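Local coordinates for protein pyridine synthase TbtD (Thermobispora bispora, PDB 5WA4) that probably forms the central pyridine ring of the thiopeptide thiomuracin by an enzymatic [4+2] aza-cycloaddition, and binds the N-terminal leader peptide of its substrate, at residues E[14-19]-E[122-127]. Numbering follows the deposited sequence.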
loop_
_atom_site.group_PDB
_atom_site.type_symbol
_atom_site.label_atom_id
_atom_site.label_comp_id
_atom_site.label_asym_id
_atom_site.label_seq_id
_atom_site.Cartn_x
_atom_site.Cartn_y
_atom_site.Cartn_z
ATOM N N ARG E 14 -32.114 -12.450 -27.960
ATOM C CA ARG E 14 -31.467 -13.472 -27.155
ATOM C C ARG E 14 -31.760 -14.893 -27.683
ATOM O O ARG E 14 -32.911 -15.329 -27.688
ATOM C CB ARG E 14 -31.910 -13.366 -25.698
ATOM C CG ARG E 14 -31.073 -14.254 -24.780
ATOM C CD ARG E 14 -31.651 -14.488 -23.398
ATOM N NE ARG E 14 -30.945 -15.593 -22.751
ATOM C CZ ARG E 14 -29.934 -15.456 -21.894
ATOM N NH1 ARG E 14 -29.500 -14.245 -21.561
ATOM N NH2 ARG E 14 -29.357 -16.527 -21.365
ATOM N N VAL E 15 -30.716 -15.609 -28.110
ATOM C CA VAL E 15 -30.831 -17.007 -28.538
ATOM C C VAL E 15 -30.157 -17.997 -27.575
ATOM O O VAL E 15 -28.939 -18.163 -27.628
ATOM C CB VAL E 15 -30.181 -17.216 -29.919
ATOM C CG1 VAL E 15 -30.463 -18.620 -30.438
ATOM C CG2 VAL E 15 -30.644 -16.146 -30.888
ATOM N N ASP E 16 -30.931 -18.670 -26.723
ATOM C CA ASP E 16 -30.372 -19.664 -25.792
ATOM C C ASP E 16 -29.976 -20.984 -26.470
ATOM O O ASP E 16 -30.744 -21.561 -27.240
ATOM C CB ASP E 16 -31.367 -19.960 -24.664
ATOM C CG ASP E 16 -31.606 -18.760 -23.762
ATOM O OD1 ASP E 16 -32.478 -17.920 -24.089
ATOM O OD2 ASP E 16 -30.938 -18.666 -22.717
ATOM N N TYR E 17 -28.780 -21.470 -26.166
ATOM C CA TYR E 17 -28.287 -22.688 -26.789
ATOM C C TYR E 17 -27.201 -23.291 -25.902
ATOM O O TYR E 17 -26.027 -23.308 -26.253
ATOM C CB TYR E 17 -27.769 -22.359 -28.175
ATOM C CG TYR E 17 -27.639 -23.502 -29.148
ATOM C CD1 TYR E 17 -28.738 -24.268 -29.527
ATOM C CD2 TYR E 17 -26.411 -23.778 -29.732
ATOM C CE1 TYR E 17 -28.600 -25.293 -30.442
ATOM C CE2 TYR E 17 -26.254 -24.801 -30.647
ATOM C CZ TYR E 17 -27.344 -25.554 -31.009
ATOM O OH TYR E 17 -27.145 -26.564 -31.935
ATOM N N HIS E 18 -27.624 -23.782 -24.743
ATOM C CA HIS E 18 -26.723 -24.132 -23.648
ATOM C C HIS E 18 -25.595 -25.124 -23.960
ATOM O O HIS E 18 -24.416 -24.799 -23.803
ATOM C CB HIS E 18 -27.555 -24.671 -22.485
ATOM C CG HIS E 18 -28.588 -23.702 -22.000
ATOM N ND1 HIS E 18 -29.666 -24.083 -21.234
ATOM C CD2 HIS E 18 -28.694 -22.366 -22.170
ATOM C CE1 HIS E 18 -30.399 -23.019 -20.954
ATOM N NE2 HIS E 18 -29.834 -21.965 -21.506
ATOM N N ALA E 19 -25.933 -26.339 -24.374
ATOM C CA ALA E 19 -24.909 -27.365 -24.499
ATOM C C ALA E 19 -24.730 -27.768 -25.937
ATOM O O ALA E 19 -23.988 -28.702 -26.249
ATOM C CB ALA E 19 -25.254 -28.579 -23.645
ATOM N N THR E 122 -34.786 -21.482 -26.815
ATOM C CA THR E 122 -35.772 -20.433 -27.118
ATOM C C THR E 122 -35.149 -19.163 -27.711
ATOM O O THR E 122 -33.946 -18.940 -27.605
ATOM C CB THR E 122 -36.570 -20.018 -25.870
ATOM O OG1 THR E 122 -35.668 -19.604 -24.837
ATOM C CG2 THR E 122 -37.407 -21.162 -25.370
ATOM N N ILE E 123 -35.995 -18.335 -28.325
ATOM C CA ILE E 123 -35.607 -17.038 -28.879
ATOM C C ILE E 123 -36.413 -15.936 -28.228
ATOM O O ILE E 123 -37.638 -15.946 -28.286
ATOM C CB ILE E 123 -35.823 -16.964 -30.406
ATOM C CG1 ILE E 123 -34.741 -17.757 -31.136
ATOM C CG2 ILE E 123 -35.828 -15.519 -30.872
ATOM C CD1 ILE E 123 -34.912 -17.794 -32.642
ATOM N N HIS E 124 -35.731 -14.983 -27.605
ATOM C CA HIS E 124 -36.417 -13.864 -26.976
ATOM C C HIS E 124 -35.976 -12.559 -27.630
ATOM O O HIS E 124 -34.780 -12.325 -27.837
ATOM C CB HIS E 124 -36.141 -13.831 -25.475
ATOM C CG HIS E 124 -36.414 -15.125 -24.782
ATOM N ND1 HIS E 124 -37.620 -15.404 -24.171
ATOM C CD2 HIS E 124 -35.639 -16.223 -24.608
ATOM C CE1 HIS E 124 -37.574 -16.616 -23.645
ATOM N NE2 HIS E 124 -36.384 -17.135 -23.896
ATOM N N ALA E 125 -36.951 -11.731 -27.987
ATOM C CA ALA E 125 -36.679 -10.393 -28.479
ATOM C C ALA E 125 -36.549 -9.493 -27.258
ATOM O O ALA E 125 -37.435 -9.495 -26.396
ATOM C CB ALA E 125 -37.786 -9.917 -29.410
ATOM N N GLU E 126 -35.440 -8.754 -27.167
ATOM C CA GLU E 126 -35.095 -8.047 -25.931
ATOM C C GLU E 126 -35.270 -6.535 -26.052
ATOM O O GLU E 126 -35.093 -5.798 -25.079
ATOM C CB GLU E 126 -33.652 -8.385 -25.490
ATOM C CG GLU E 126 -33.490 -9.766 -24.799
ATOM C CD GLU E 126 -32.099 -10.001 -24.212
ATOM O OE1 GLU E 126 -31.138 -9.324 -24.627
ATOM O OE2 GLU E 126 -31.963 -10.858 -23.320
ATOM N N GLY E 127 -35.646 -6.071 -27.235
ATOM C CA GLY E 127 -35.895 -4.655 -27.415
ATOM C C GLY E 127 -34.583 -3.938 -27.613
ATOM O O GLY E 127 -33.558 -4.563 -27.829
#
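R14 O is gripped twice from the facing strand: H124 N donates to it at 2.8 Å, in the carbonyl plane, and I123 CA adds a CA-H contact. R14 N returns a bond to H124 O at 2.7 Å, completing a hydrogen-bonded antiparallel pair. This ladder joins strand 9-16 to strand 123-128, an outermost strand, within this chain, of the four-stranded antiparallel sheet. One step along, V15 and I123 form the non-hydrogen-bonded pair; their side chains meet loosely, V15 CG2 to I123 CG1, on the face covered by helices 22-35 and 64-85. D16 N bonds to T122 O at 3.2 Å, at the end of strand 9-16, with T122 just ahead of its own strand.

The other face is polar. R14 keeps CG anti to its own N (chi1 -170°) and runs extended as far as NE, which sets D16 CG at the guanidinium edge, in its plane. NE meets OD1 and NH2 meets OD2, a side-on salt bridge on the syn side of both oxygens, 32° out of the carboxylate plane. R51 O takes a further bond from R14 NH2, and S118 OG bonds to D16 OD1. E126 OE2 lies 3.5 Å from R14 CB, alongside the aliphatic part, and 4.5 Å from R14 NH1, beyond salt-bridge range. H124 NE2 is hydrogen-bonded to T122 OG1 at 2.7 Å. The edge of the same imidazole turns H124 CD2 to D16 OD1, 3.6 Å away, with ring and carboxylate planes nearly perpendicular at 89°.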